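Local coordinates for putative host cell surface-exposed lipoprotein (Streptococcus phage TP-J34, PDB 4EQQ) that probably blocks superinfection of the lysogenic host by other phages, acting as a surface-anchored lipoprotein whose ectodomain targets the phage tape measure protein, at residues A[28-36]-A[89-97]. Sequence-based numbering, arbitrary orientation.
Sequences TVHMSKEEL and VSFDKFTQE
Ser32 sits against Phe94 and the backbone of Asp92, where the two Ltp-family regions of this helix-turn-helix ectodomain meet. Ser32 is the N-cap of helix 33-42, and it forms a capping box with Glu35. Its CB lies over the centre of the Phe94 ring, 3.5 Å from the centroid and 7° off the normal, a CH-pi contact. His30 O lies at the ring edge, in its plane, 3.6 Å from Phe94 CZ. Ser32 OG donates to Asp92 O at 2.6 Å. Ser32 OG also accepts from Glu35 N at 3.2 Å, so one hydroxyl caps the helix and ties it to the 89-97 segment. Its chi1 of 71° places OG between the backbone N and the carbonyl carbon, within reach of both partners. Glu35 closes the box by accepting from Ser32 N through the anti lone pair of OE1. Glu35 OE2 comes within 2.6 Å of Asp92 OD1, with the carboxylate planes 70° apart; one of the two acids probably carries a proton. Asp92 is held in turn from helix 62-77: Lys69 forms a salt bridge to OD1 and Tyr73 OH hydrogen-bonds OD2. Beside this core, one water accepts from Glu34 N and donates to Lys93 O.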
loop_
_atom_site.group_PDB
_atom_site.type_symbol
_atom_site.label_atom_id
_atom_site.label_comp_id
_atom_site.label_asym_id
_atom_site.label_seq_id
_atom_site.Cartn_x
_atom_site.Cartn_y
_atom_site.Cartn_z
ATOM N N THR A 28 -8.337 0.039 1.738
ATOM C CA THR A 28 -7.671 0.131 0.427
ATOM C C THR A 28 -6.160 -0.099 0.490
ATOM O O THR A 28 -5.633 -0.864 -0.303
ATOM C CB THR A 28 -8.014 1.478 -0.273
ATOM O OG1 THR A 28 -7.392 2.541 0.439
ATOM C CG2 THR A 28 -9.503 1.758 -0.344
ATOM N N VAL A 29 -5.469 0.599 1.397
ATOM C CA VAL A 29 -4.017 0.525 1.614
ATOM C C VAL A 29 -3.877 -0.168 2.974
ATOM O O VAL A 29 -4.582 0.177 3.916
ATOM C CB VAL A 29 -3.360 1.944 1.565
ATOM C CG1 VAL A 29 -1.865 1.892 1.882
ATOM C CG2 VAL A 29 -3.592 2.609 0.208
ATOM N N HIS A 30 -3.044 -1.162 3.088
ATOM C CA HIS A 30 -3.025 -1.875 4.373
ATOM C C HIS A 30 -2.010 -1.368 5.423
ATOM O O HIS A 30 -0.975 -1.980 5.657
ATOM C CB HIS A 30 -3.007 -3.371 4.111
ATOM C CG HIS A 30 -4.120 -3.759 3.183
ATOM N ND1 HIS A 30 -3.867 -4.141 1.885
ATOM C CD2 HIS A 30 -5.458 -3.759 3.391
ATOM C CE1 HIS A 30 -5.049 -4.407 1.355
ATOM N NE2 HIS A 30 -6.036 -4.176 2.224
ATOM N N MET A 31 -2.374 -0.280 6.102
ATOM C CA MET A 31 -1.532 0.446 7.051
ATOM C C MET A 31 -1.535 -0.072 8.453
ATOM O O MET A 31 -2.563 -0.529 8.969
ATOM C CB MET A 31 -1.940 1.926 7.103
ATOM C CG MET A 31 -1.839 2.628 5.771
ATOM S SD MET A 31 -2.392 4.331 5.947
ATOM C CE MET A 31 -2.504 4.805 4.227
ATOM N N SER A 32 -0.390 0.114 9.117
ATOM C CA SER A 32 -0.261 -0.169 10.535
ATOM C C SER A 32 -0.891 1.032 11.213
ATOM O O SER A 32 -1.160 2.043 10.542
ATOM C CB SER A 32 1.214 -0.298 10.918
ATOM O OG SER A 32 1.886 0.948 10.895
ATOM N N LYS A 33 -1.154 0.928 12.518
ATOM C CA LYS A 33 -1.713 2.036 13.286
ATOM C C LYS A 33 -0.834 3.278 13.147
ATOM O O LYS A 33 -1.360 4.379 12.992
ATOM C CB LYS A 33 -1.831 1.643 14.766
ATOM C CG LYS A 33 -2.600 2.651 15.618
ATOM C CD LYS A 33 -2.588 2.302 17.110
ATOM C CE LYS A 33 -3.389 1.069 17.463
ATOM N NZ LYS A 33 -3.329 0.784 18.925
ATOM N N GLU A 34 0.508 3.106 13.230
ATOM C CA GLU A 34 1.443 4.237 13.152
ATOM C C GLU A 34 1.489 4.885 11.758
ATOM O O GLU A 34 1.552 6.108 11.644
ATOM C CB GLU A 34 2.845 3.856 13.676
ATOM C CG GLU A 34 2.859 3.459 15.151
ATOM C CD GLU A 34 2.096 4.351 16.114
ATOM O OE1 GLU A 34 2.225 5.589 16.011
ATOM O OE2 GLU A 34 1.350 3.811 16.963
ATOM N N GLU A 35 1.395 4.062 10.706
ATOM C CA GLU A 35 1.348 4.564 9.328
ATOM C C GLU A 35 0.094 5.414 9.101
ATOM O O GLU A 35 0.170 6.517 8.547
ATOM C CB GLU A 35 1.391 3.406 8.340
ATOM C CG GLU A 35 2.812 2.927 8.119
ATOM C CD GLU A 35 2.936 1.680 7.272
ATOM O OE1 GLU A 35 2.015 0.827 7.303
ATOM O OE2 GLU A 35 3.995 1.526 6.623
ATOM N N LEU A 36 -1.043 4.919 9.590
ATOM C CA LEU A 36 -2.342 5.583 9.480
ATOM C C LEU A 36 -2.372 6.884 10.281
ATOM O O LEU A 36 -2.858 7.901 9.783
ATOM C CB LEU A 36 -3.465 4.622 9.914
ATOM C CG LEU A 36 -4.893 5.195 9.874
ATOM C CD1 LEU A 36 -5.282 5.649 8.449
ATOM C CD2 LEU A 36 -5.873 4.189 10.401
ATOM N N VAL A 89 7.492 -5.049 10.933
ATOM C CA VAL A 89 7.870 -4.442 12.216
ATOM C C VAL A 89 8.799 -3.258 12.039
ATOM O O VAL A 89 8.434 -2.153 12.433
ATOM C CB VAL A 89 8.438 -5.489 13.220
ATOM C CG1 VAL A 89 8.931 -4.828 14.513
ATOM C CG2 VAL A 89 7.402 -6.546 13.539
ATOM N N SER A 90 10.006 -3.482 11.471
ATOM C CA SER A 90 11.029 -2.434 11.349
ATOM C C SER A 90 10.665 -1.297 10.465
ATOM O O SER A 90 10.993 -0.152 10.789
ATOM C CB SER A 90 12.369 -3.009 10.894
ATOM O OG SER A 90 12.770 -4.009 11.815
ATOM N N PHE A 91 10.021 -1.599 9.328
ATOM C CA PHE A 91 9.675 -0.578 8.359
ATOM C C PHE A 91 8.232 -0.066 8.489
ATOM O O PHE A 91 8.050 1.139 8.656
ATOM C CB PHE A 91 9.995 -1.081 6.943
ATOM C CG PHE A 91 9.884 -0.044 5.857
ATOM C CD1 PHE A 91 10.943 0.813 5.584
ATOM C CD2 PHE A 91 8.734 0.061 5.089
ATOM C CE1 PHE A 91 10.838 1.781 4.588
ATOM C CE2 PHE A 91 8.641 1.007 4.071
ATOM C CZ PHE A 91 9.699 1.859 3.826
ATOM N N ASP A 92 7.212 -0.961 8.401
ATOM C CA ASP A 92 5.793 -0.545 8.490
ATOM C C ASP A 92 5.330 -0.167 9.896
ATOM O O ASP A 92 4.298 0.488 10.050
ATOM C CB ASP A 92 4.846 -1.581 7.872
ATOM C CG ASP A 92 5.059 -1.727 6.387
ATOM O OD1 ASP A 92 4.839 -0.727 5.651
ATOM O OD2 ASP A 92 5.521 -2.801 5.966
ATOM N N LYS A 93 6.077 -0.590 10.915
ATOM C CA LYS A 93 5.759 -0.298 12.317
ATOM C C LYS A 93 4.495 -0.956 12.862
ATOM O O LYS A 93 3.873 -0.438 13.786
ATOM C CB LYS A 93 5.897 1.198 12.674
ATOM C CG LYS A 93 7.339 1.714 12.488
ATOM C CD LYS A 93 7.454 3.209 12.725
ATOM C CE LYS A 93 6.571 4.002 11.792
ATOM N NZ LYS A 93 6.858 5.451 11.861
ATOM N N PHE A 94 4.162 -2.156 12.328
ATOM C CA PHE A 94 3.163 -3.026 12.924
ATOM C C PHE A 94 3.817 -3.519 14.210
ATOM O O PHE A 94 5.054 -3.571 14.291
ATOM C CB PHE A 94 2.898 -4.245 12.026
ATOM C CG PHE A 94 1.961 -3.926 10.886
ATOM C CD1 PHE A 94 0.590 -3.811 11.104
ATOM C CD2 PHE A 94 2.451 -3.699 9.606
ATOM C CE1 PHE A 94 -0.280 -3.513 10.053
ATOM C CE2 PHE A 94 1.582 -3.370 8.553
ATOM C CZ PHE A 94 0.223 -3.279 8.785
ATOM N N THR A 95 3.019 -3.926 15.201
ATOM C CA THR A 95 3.586 -4.496 16.433
ATOM C C THR A 95 4.131 -5.885 16.064
ATOM O O THR A 95 3.738 -6.441 15.026
ATOM C CB THR A 95 2.481 -4.638 17.505
ATOM O OG1 THR A 95 1.588 -5.671 17.088
ATOM C CG2 THR A 95 1.703 -3.328 17.731
ATOM N N GLN A 96 5.004 -6.455 16.905
ATOM C CA GLN A 96 5.561 -7.798 16.676
ATOM C C GLN A 96 4.473 -8.884 16.580
ATOM O O GLN A 96 4.563 -9.772 15.734
ATOM C CB GLN A 96 6.588 -8.159 17.766
ATOM C CG GLN A 96 7.423 -9.404 17.422
ATOM C CD GLN A 96 8.321 -9.167 16.231
ATOM O OE1 GLN A 96 9.109 -8.229 16.219
ATOM N NE2 GLN A 96 8.204 -9.996 15.199
ATOM N N GLU A 97 3.439 -8.790 17.431
ATOM C CA GLU A 97 2.312 -9.735 17.454
ATOM C C GLU A 97 1.482 -9.664 16.177
ATOM O O GLU A 97 1.074 -10.698 15.664
ATOM C CB GLU A 97 1.425 -9.478 18.675
ATOM C CG GLU A 97 2.260 -9.453 19.935
ATOM C CD GLU A 97 1.667 -10.119 21.156
ATOM O OE1 GLU A 97 0.436 -10.354 21.195
ATOM O OE2 GLU A 97 2.444 -10.349 22.106
HETATM O O HOH W 1 1.450 0.293 14.574
HETATM O O HOH W 2 4.648 6.549 10.699
#